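Protein Aster-A (Mus musculus, PDB 6GQF) carries cholesterol from the plasma membrane to the endoplasmic reticulum without vesicles, binding the sterol in its VASt (ASTER) domain, the domain this chain holds. Local coordinates at residues F64-F74 and D192-L201. Numbering follows the deposited sequence.
Sequences FLQGFLQQRKF and DYFHHLDREL. With HC3 (25-hydroxycholesterol), chain E.
F68 and Y193 both hold CG anti to the backbone N (chi1 179° and 174°). This turns the F68 ring toward helix 176-202 and lays the Y193 ring between F68 and the sterol. The rings meet obliquely, with centroids 5.7 Å apart. F68 also presses CZ against L197, 3.6 Å from its CB, and E200 lays its CG 3.7 Å from F68 CD1. F64 CE1 meets the backbone O of E200 at the ring edge, while F64 CZ packs on L201.

Polar bonds flank the ring packing. The extended Q71 gives NE2 to E200 OE2 (2.9 Å), reaching the carboxylate from above its plane. An alanine in place of E200 would probably leave the Q71 amide without this acceptor and thin the packing beside F68 CD1 and CE1. R72 bends to form a salt bridge with D192, though the 2.4 Å from NH2 to OD2 is doubtfully short. R72 NE makes a weak bond to H196 ND1, and R72 CD lies 3.6 Å from Y193 CD1.

C2 of 25-hydroxycholesterol sits over one face of the Y193 ring, and the sterol O1 is 3.3 Å from Y193 OH. Apolar ring packing thus joins the helices of this VASt domain, polar bonds flank it on the more exposed side, and Y193 carries the contact to the sterol.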
ATOM      1  N   PHE A  64      -6.057  -1.549 -14.195  1.00 79.35           N
ATOM      2  CA  PHE A  64      -6.608  -0.727 -13.132  1.00 79.46           C
ATOM      3  C   PHE A  64      -5.490  -0.109 -12.312  1.00 79.26           C
ATOM      4  O   PHE A  64      -5.431   1.108 -12.141  1.00 83.76           O
ATOM      5  CB  PHE A  64      -7.519  -1.545 -12.222  1.00 80.24           C
ATOM      6  CG  PHE A  64      -7.977  -0.795 -11.009  1.00 80.61           C
ATOM      7  CD1 PHE A  64      -9.045   0.081 -11.088  1.00 79.01           C
ATOM      8  CD2 PHE A  64      -7.329  -0.950  -9.796  1.00 80.87           C
ATOM      9  CE1 PHE A  64      -9.467   0.782  -9.978  1.00 82.54           C
ATOM     10  CE2 PHE A  64      -7.746  -0.250  -8.680  1.00 87.53           C
ATOM     11  CZ  PHE A  64      -8.816   0.619  -8.772  1.00 84.88           C
ATOM     12  N   LEU A  65      -4.607  -0.962 -11.803  1.00 80.01           N
ATOM     13  CA  LEU A  65      -3.498  -0.506 -10.980  1.00 74.76           C
ATOM     14  C   LEU A  65      -2.549   0.348 -11.805  1.00 81.62           C
ATOM     15  O   LEU A  65      -1.889   1.241 -11.280  1.00 82.97           O
ATOM     16  CB  LEU A  65      -2.749  -1.693 -10.375  1.00 77.46           C
ATOM     17  CG  LEU A  65      -1.714  -1.344  -9.302  1.00 87.04           C
ATOM     18  CD1 LEU A  65      -2.365  -0.606  -8.133  1.00 82.48           C
ATOM     19  CD2 LEU A  65      -0.996  -2.600  -8.815  1.00 84.70           C
ATOM     20  N   GLN A  66      -2.486   0.072 -13.104  1.00 85.35           N
ATOM     21  CA  GLN A  66      -1.669   0.868 -14.010  1.00 88.26           C
ATOM     22  C   GLN A  66      -2.257   2.269 -14.148  1.00 80.40           C
ATOM     23  O   GLN A  66      -1.560   3.267 -13.966  1.00 77.27           O
ATOM     24  CB  GLN A  66      -1.562   0.188 -15.380  1.00 93.07           C
ATOM     25  CG  GLN A  66      -0.783   0.992 -16.422  1.00104.20           C
ATOM     26  CD  GLN A  66      -0.520   0.210 -17.700  1.00118.01           C
ATOM     27  OE1 GLN A  66      -0.545  -1.023 -17.709  1.00122.40           O
ATOM     28  NE2 GLN A  66      -0.266   0.929 -18.790  1.00117.56           N
ATOM     29  N   GLY A  67      -3.548   2.332 -14.453  1.00 82.74           N
ATOM     30  CA  GLY A  67      -4.227   3.599 -14.655  1.00 84.83           C
ATOM     31  C   GLY A  67      -4.349   4.397 -13.371  1.00 81.11           C
ATOM     32  O   GLY A  67      -4.559   5.612 -13.406  1.00 79.43           O
ATOM     33  N   PHE A  68      -4.214   3.714 -12.236  1.00 74.68           N
ATOM     34  CA  PHE A  68      -4.340   4.364 -10.933  1.00 73.99           C
ATOM     35  C   PHE A  68      -3.035   5.030 -10.491  1.00 73.51           C
ATOM     36  O   PHE A  68      -3.049   6.159 -10.003  1.00 68.75           O
ATOM     37  CB  PHE A  68      -4.789   3.357  -9.869  1.00 69.89           C
ATOM     38  CG  PHE A  68      -4.918   3.953  -8.496  1.00 66.38           C
ATOM     39  CD1 PHE A  68      -5.766   5.025  -8.269  1.00 70.90           C
ATOM     40  CD2 PHE A  68      -4.189   3.449  -7.434  1.00 63.68           C
ATOM     41  CE1 PHE A  68      -5.882   5.582  -7.010  1.00 68.62           C
ATOM     42  CE2 PHE A  68      -4.303   4.002  -6.172  1.00 60.15           C
ATOM     43  CZ  PHE A  68      -5.148   5.068  -5.960  1.00 62.62           C
ATOM     44  N   LEU A  69      -1.914   4.332 -10.648  1.00 76.30           N
ATOM     45  CA  LEU A  69      -0.617   4.888 -10.274  1.00 69.27           C
ATOM     46  C   LEU A  69      -0.254   6.038 -11.211  1.00 66.81           C
ATOM     47  O   LEU A  69       0.410   6.996 -10.812  1.00 65.85           O
ATOM     48  CB  LEU A  69       0.467   3.805 -10.301  1.00 74.50           C
ATOM     49  CG  LEU A  69       0.313   2.633  -9.324  1.00 69.10           C
ATOM     50  CD1 LEU A  69       1.511   1.700  -9.428  1.00 74.29           C
ATOM     51  CD2 LEU A  69       0.131   3.102  -7.887  1.00 67.28           C
ATOM     52  N   GLN A  70      -0.698   5.933 -12.458  1.00 69.33           N
ATOM     53  CA  GLN A  70      -0.587   7.031 -13.406  1.00 71.77           C
ATOM     54  C   GLN A  70      -1.393   8.226 -12.902  1.00 70.73           C
ATOM     55  O   GLN A  70      -0.991   9.377 -13.067  1.00 69.70           O
ATOM     56  CB  GLN A  70      -1.074   6.590 -14.791  1.00 77.15           C
ATOM     57  CG  GLN A  70      -1.153   7.702 -15.828  1.00 81.13           C
ATOM     58  CD  GLN A  70      -1.690   7.213 -17.159  1.00 96.98           C
ATOM     59  OE1 GLN A  70      -1.857   6.010 -17.372  1.00 93.76           O
ATOM     60  NE2 GLN A  70      -1.964   8.146 -18.064  1.00102.16           N
ATOM     61  N   GLN A  71      -2.526   7.939 -12.267  1.00 72.94           N
ATOM     62  CA  GLN A  71      -3.447   8.977 -11.812  1.00 68.60           C
ATOM     63  C   GLN A  71      -2.907   9.736 -10.594  1.00 60.31           C
ATOM     64  O   GLN A  71      -3.140  10.936 -10.460  1.00 67.67           O
ATOM     65  CB  GLN A  71      -4.816   8.353 -11.498  1.00 75.02           C
ATOM     66  CG  GLN A  71      -5.906   9.347 -11.122  1.00 77.36           C
ATOM     67  CD  GLN A  71      -7.265   8.684 -10.940  1.00 77.33           C
ATOM     68  OE1 GLN A  71      -7.497   7.573 -11.418  1.00 69.87           O
ATOM     69  NE2 GLN A  71      -8.169   9.369 -10.247  1.00 84.10           N
ATOM     70  N   ARG A  72      -2.186   9.044  -9.715  1.00 58.33           N
ATOM     71  CA  ARG A  72      -1.557   9.695  -8.564  1.00 62.72           C
ATOM     72  C   ARG A  72      -0.148  10.165  -8.899  1.00 63.31           C
ATOM     73  O   ARG A  72       0.647  10.467  -8.008  1.00 60.68           O
ATOM     74  CB  ARG A  72      -1.519   8.758  -7.362  1.00 55.73           C
ATOM     75  CG  ARG A  72      -2.886   8.362  -6.881  1.00 57.03           C
ATOM     76  CD  ARG A  72      -2.918   8.198  -5.380  1.00 66.65           C
ATOM     77  NE  ARG A  72      -3.288   9.434  -4.684  1.00 75.41           N
ATOM     78  CZ  ARG A  72      -2.518  10.104  -3.824  1.00 72.08           C
ATOM     79  NH1 ARG A  72      -1.290   9.694  -3.516  1.00 62.56           N
ATOM     80  NH2 ARG A  72      -2.991  11.205  -3.259  1.00 70.79           N
ATOM     81  N   LYS A  73       0.149  10.211 -10.195  1.00 64.92           N
ATOM     82  CA  LYS A  73       1.374  10.815 -10.709  1.00 68.18           C
ATOM     83  C   LYS A  73       2.635  10.069 -10.275  1.00 62.93           C
ATOM     84  O   LYS A  73       3.592  10.677  -9.801  1.00 62.81           O
ATOM     85  CB  LYS A  73       1.462  12.284 -10.273  1.00 69.31           C
ATOM     86  CG  LYS A  73       0.340  13.164 -10.813  1.00 74.75           C
ATOM     87  CD  LYS A  73       0.284  14.520 -10.104  1.00 95.96           C
ATOM     88  CE  LYS A  73       1.578  15.327 -10.263  1.00 92.62           C
ATOM     89  NZ  LYS A  73       1.516  16.645  -9.555  1.00 81.03           N
ATOM     90  N   PHE A  74       2.632   8.751 -10.448  1.00 61.30           N
ATOM     91  CA  PHE A  74       3.805   7.937 -10.153  1.00 66.23           C
ATOM     92  C   PHE A  74       4.517   7.567 -11.446  1.00 73.46           C
ATOM     93  O   PHE A  74       3.894   7.082 -12.391  1.00 79.71           O
ATOM     94  CB  PHE A  74       3.417   6.672  -9.384  1.00 62.45           C
ATOM     95  CG  PHE A  74       2.919   6.933  -7.988  1.00 61.71           C
ATOM     96  CD1 PHE A  74       2.911   8.213  -7.453  1.00 63.29           C
ATOM     97  CD2 PHE A  74       2.462   5.887  -7.209  1.00 60.34           C
ATOM     98  CE1 PHE A  74       2.452   8.438  -6.171  1.00 64.77           C
ATOM     99  CE2 PHE A  74       2.003   6.105  -5.932  1.00 59.04           C
ATOM    100  CZ  PHE A  74       1.998   7.379  -5.409  1.00 59.44           C
ATOM    101  N   ASP A 192      -4.328  10.030   2.098  1.00 63.62           N
ATOM    102  CA  ASP A 192      -4.661  10.627   0.816  1.00 63.45           C
ATOM    103  C   ASP A 192      -4.550   9.587  -0.288  1.00 67.35           C
ATOM    104  O   ASP A 192      -5.322   9.601  -1.248  1.00 75.76           O
ATOM    105  CB  ASP A 192      -3.747  11.812   0.519  1.00 63.10           C
ATOM    106  CG  ASP A 192      -4.122  12.526  -0.766  1.00 72.52           C
ATOM    107  OD1 ASP A 192      -5.331  12.704  -1.023  1.00 81.50           O
ATOM    108  OD2 ASP A 192      -3.207  12.908  -1.522  1.00 80.03           O
ATOM    109  N   TYR A 193      -3.591   8.678  -0.138  1.00 63.23           N
ATOM    110  CA  TYR A 193      -3.369   7.637  -1.134  1.00 61.21           C
ATOM    111  C   TYR A 193      -4.491   6.604  -1.117  1.00 60.92           C
ATOM    112  O   TYR A 193      -5.109   6.331  -2.147  1.00 59.61           O
ATOM    113  CB  TYR A 193      -2.018   6.942  -0.906  1.00 56.52           C
ATOM    114  CG  TYR A 193      -1.814   5.751  -1.820  1.00 57.76           C
ATOM    115  CD1 TYR A 193      -1.271   5.910  -3.092  1.00 59.40           C
ATOM    116  CD2 TYR A 193      -2.184   4.473  -1.425  1.00 50.51           C
ATOM    117  CE1 TYR A 193      -1.096   4.829  -3.935  1.00 49.30           C
ATOM    118  CE2 TYR A 193      -2.013   3.390  -2.262  1.00 58.33           C
ATOM    119  CZ  TYR A 193      -1.468   3.574  -3.516  1.00 55.35           C
ATOM    120  OH  TYR A 193      -1.295   2.494  -4.353  1.00 60.88           O
ATOM    121  N   PHE A 194      -4.749   6.032   0.056  1.00 60.13           N
ATOM    122  CA  PHE A 194      -5.697   4.930   0.173  1.00 63.18           C
ATOM    123  C   PHE A 194      -7.149   5.386   0.041  1.00 64.25           C
ATOM    124  O   PHE A 194      -7.998   4.628  -0.425  1.00 68.29           O
ATOM    125  CB  PHE A 194      -5.489   4.196   1.502  1.00 62.39           C
ATOM    126  CG  PHE A 194      -4.300   3.277   1.501  1.00 59.90           C
ATOM    127  CD1 PHE A 194      -4.344   2.062   0.832  1.00 56.71           C
ATOM    128  CD2 PHE A 194      -3.132   3.633   2.153  1.00 60.67           C
ATOM    129  CE1 PHE A 194      -3.246   1.221   0.820  1.00 51.52           C
ATOM    130  CE2 PHE A 194      -2.034   2.792   2.147  1.00 59.01           C
ATOM    131  CZ  PHE A 194      -2.094   1.585   1.480  1.00 52.12           C
ATOM    132  N   HIS A 195      -7.442   6.618   0.434  1.00 65.78           N
ATOM    133  CA  HIS A 195      -8.797   7.130   0.282  1.00 67.44           C
ATOM    134  C   HIS A 195      -9.120   7.300  -1.204  1.00 67.00           C
ATOM    135  O   HIS A 195     -10.238   7.022  -1.634  1.00 69.15           O
ATOM    136  CB  HIS A 195      -8.970   8.442   1.050  1.00 69.20           C
ATOM    137  CG  HIS A 195      -9.038   8.260   2.536  1.00 71.45           C
ATOM    138  ND1 HIS A 195      -8.777   9.277   3.428  1.00 77.32           N
ATOM    139  CD2 HIS A 195      -9.337   7.172   3.286  1.00 69.83           C
ATOM    140  CE1 HIS A 195      -8.910   8.824   4.662  1.00 73.89           C
ATOM    141  NE2 HIS A 195      -9.249   7.550   4.604  1.00 67.91           N
ATOM    142  N   HIS A 196      -8.132   7.726  -1.986  1.00 68.46           N
ATOM    143  CA  HIS A 196      -8.285   7.803  -3.438  1.00 66.15           C
ATOM    144  C   HIS A 196      -8.339   6.409  -4.056  1.00 69.32           C
ATOM    145  O   HIS A 196      -8.995   6.198  -5.076  1.00 73.10           O
ATOM    146  CB  HIS A 196      -7.140   8.602  -4.061  1.00 66.41           C
ATOM    147  CG  HIS A 196      -7.298  10.085  -3.929  1.00 79.10           C
ATOM    148  ND1 HIS A 196      -6.349  10.977  -4.381  1.00 87.35           N
ATOM    149  CD2 HIS A 196      -8.296  10.833  -3.401  1.00 78.00           C
ATOM    150  CE1 HIS A 196      -6.754  12.209  -4.136  1.00 81.55           C
ATOM    151  NE2 HIS A 196      -7.932  12.150  -3.542  1.00 80.53           N
ATOM    152  N   LEU A 197      -7.641   5.460  -3.441  1.00 65.26           N
ATOM    153  CA  LEU A 197      -7.661   4.081  -3.911  1.00 64.97           C
ATOM    154  C   LEU A 197      -9.039   3.469  -3.698  1.00 66.84           C
ATOM    155  O   LEU A 197      -9.501   2.663  -4.505  1.00 70.11           O
ATOM    156  CB  LEU A 197      -6.592   3.250  -3.193  1.00 67.69           C
ATOM    157  CG  LEU A 197      -6.633   1.727  -3.403  1.00 66.28           C
ATOM    158  CD1 LEU A 197      -6.370   1.336  -4.859  1.00 61.11           C
ATOM    159  CD2 LEU A 197      -5.643   1.041  -2.475  1.00 63.86           C
ATOM    160  N   ASP A 198      -9.687   3.855  -2.602  1.00 73.03           N
ATOM    161  CA  ASP A 198     -11.018   3.355  -2.271  1.00 70.74           C
ATOM    162  C   ASP A 198     -12.057   3.914  -3.239  1.00 70.92           C
ATOM    163  O   ASP A 198     -12.987   3.213  -3.639  1.00 66.95           O
ATOM    164  CB  ASP A 198     -11.378   3.723  -0.828  1.00 72.40           C
ATOM    165  CG  ASP A 198     -12.687   3.108  -0.373  1.00 79.12           C
ATOM    166  OD1 ASP A 198     -12.960   1.943  -0.732  1.00 80.89           O
ATOM    167  OD2 ASP A 198     -13.442   3.792   0.350  1.00 83.30           O
ATOM    168  N   ARG A 199     -11.881   5.177  -3.618  1.00 67.22           N
ATOM    169  CA  ARG A 199     -12.802   5.846  -4.528  1.00 67.82           C
ATOM    170  C   ARG A 199     -12.716   5.283  -5.950  1.00 73.98           C
ATOM    171  O   ARG A 199     -13.726   5.196  -6.648  1.00 75.57           O
ATOM    172  CB  ARG A 199     -12.527   7.352  -4.537  1.00 68.70           C
ATOM    173  CG  ARG A 199     -13.233   8.104  -5.654  1.00 83.42           C
ATOM    174  CD  ARG A 199     -13.117   9.611  -5.488  1.00 94.55           C
ATOM    175  NE  ARG A 199     -14.082  10.142  -4.528  1.00 90.52           N
ATOM    176  CZ  ARG A 199     -14.256  11.438  -4.286  1.00 97.12           C
ATOM    177  NH1 ARG A 199     -13.531  12.343  -4.931  1.00101.75           N
ATOM    178  NH2 ARG A 199     -15.159  11.828  -3.396  1.00 91.33           N
ATOM    179  N   GLU A 200     -11.517   4.900  -6.376  1.00 73.55           N
ATOM    180  CA  GLU A 200     -11.318   4.408  -7.738  1.00 74.09           C
ATOM    181  C   GLU A 200     -11.848   2.990  -7.912  1.00 76.74           C
ATOM    182  O   GLU A 200     -12.265   2.605  -9.007  1.00 78.19           O
ATOM    183  CB  GLU A 200      -9.836   4.464  -8.112  1.00 80.92           C
ATOM    184  CG  GLU A 200      -9.331   5.872  -8.402  1.00 84.69           C
ATOM    185  CD  GLU A 200     -10.046   6.519  -9.575  1.00 82.96           C
ATOM    186  OE1 GLU A 200     -10.266   5.825 -10.592  1.00 83.67           O
ATOM    187  OE2 GLU A 200     -10.397   7.715  -9.476  1.00 77.38           O
ATOM    188  N   LEU A 201     -11.819   2.211  -6.837  1.00 74.58           N
ATOM    189  CA  LEU A 201     -12.404   0.877  -6.846  1.00 75.26           C
ATOM    190  C   LEU A 201     -13.921   0.983  -6.835  1.00 76.79           C
ATOM    191  O   LEU A 201     -14.621   0.153  -7.418  1.00 80.69           O
ATOM    192  CB  LEU A 201     -11.920   0.061  -5.644  1.00 76.23           C
ATOM    193  CG  LEU A 201     -10.519  -0.548  -5.719  1.00 71.79           C
ATOM    194  CD1 LEU A 201     -10.189  -1.226  -4.407  1.00 72.10           C
ATOM    195  CD2 LEU A 201     -10.417  -1.548  -6.857  1.00 74.49           C
TER
HETATM  196  C18 HC3 E 601       3.798   9.304   2.335  1.00 49.78           C
HETATM  197  C13 HC3 E 601       5.127   8.620   1.992  1.00 52.00           C
HETATM  198  C12 HC3 E 601       5.182   8.634   0.566  1.00 49.92           C
HETATM  199  C11 HC3 E 601       4.059   7.676  -0.139  1.00 53.20           C
HETATM  200  C9  HC3 E 601       4.074   6.250   0.401  1.00 50.72           C
HETATM  201  C10 HC3 E 601       2.962   5.295  -0.302  1.00 50.72           C
HETATM  202  C19 HC3 E 601       1.672   6.076  -0.404  1.00 52.35           C
HETATM  203  C1  HC3 E 601       3.402   4.966  -1.728  1.00 56.77           C
HETATM  204  C2  HC3 E 601       2.448   4.021  -2.419  1.00 60.81           C
HETATM  205  C3  HC3 E 601       2.225   2.758  -1.651  1.00 62.50           C
HETATM  206  O1  HC3 E 601       1.224   1.967  -2.293  1.00 67.87           O
HETATM  207  C4  HC3 E 601       1.780   3.036  -0.218  1.00 51.81           C
HETATM  208  C5  HC3 E 601       2.707   4.048   0.449  1.00 47.09           C
HETATM  209  C6  HC3 E 601       2.866   4.055   2.092  1.00 50.48           C
HETATM  210  C7  HC3 E 601       3.989   4.849   2.642  1.00 48.67           C
HETATM  211  C8  HC3 E 601       3.957   6.298   1.920  1.00 43.38           C
HETATM  212  C14 HC3 E 601       5.047   7.160   2.505  1.00 43.55           C
HETATM  213  C15 HC3 E 601       5.199   7.259   4.108  1.00 44.36           C
HETATM  214  C16 HC3 E 601       6.113   8.700   4.320  1.00 46.18           C
HETATM  215  C17 HC3 E 601       6.308   9.319   2.922  1.00 44.14           C
HETATM  216  C20 HC3 E 601       6.286  10.770   2.852  1.00 43.32           C
HETATM  217  C21 HC3 E 601       7.246  11.194   1.701  1.00 55.56           C
HETATM  218  C22 HC3 E 601       6.628  11.562   4.162  1.00 54.73           C
HETATM  219  C23 HC3 E 601       7.926  12.331   4.156  1.00 58.21           C
HETATM  220  C24 HC3 E 601       8.147  12.744   5.592  1.00 56.13           C
HETATM  221  C25 HC3 E 601       9.133  13.884   5.663  1.00 69.63           C
HETATM  222  C26 HC3 E 601       9.412  14.149   7.122  1.00 59.46           C
HETATM  223  C27 HC3 E 601      10.416  13.491   4.958  1.00 61.87           C
HETATM  224  O2  HC3 E 601       8.567  15.029   5.068  1.00 76.21           O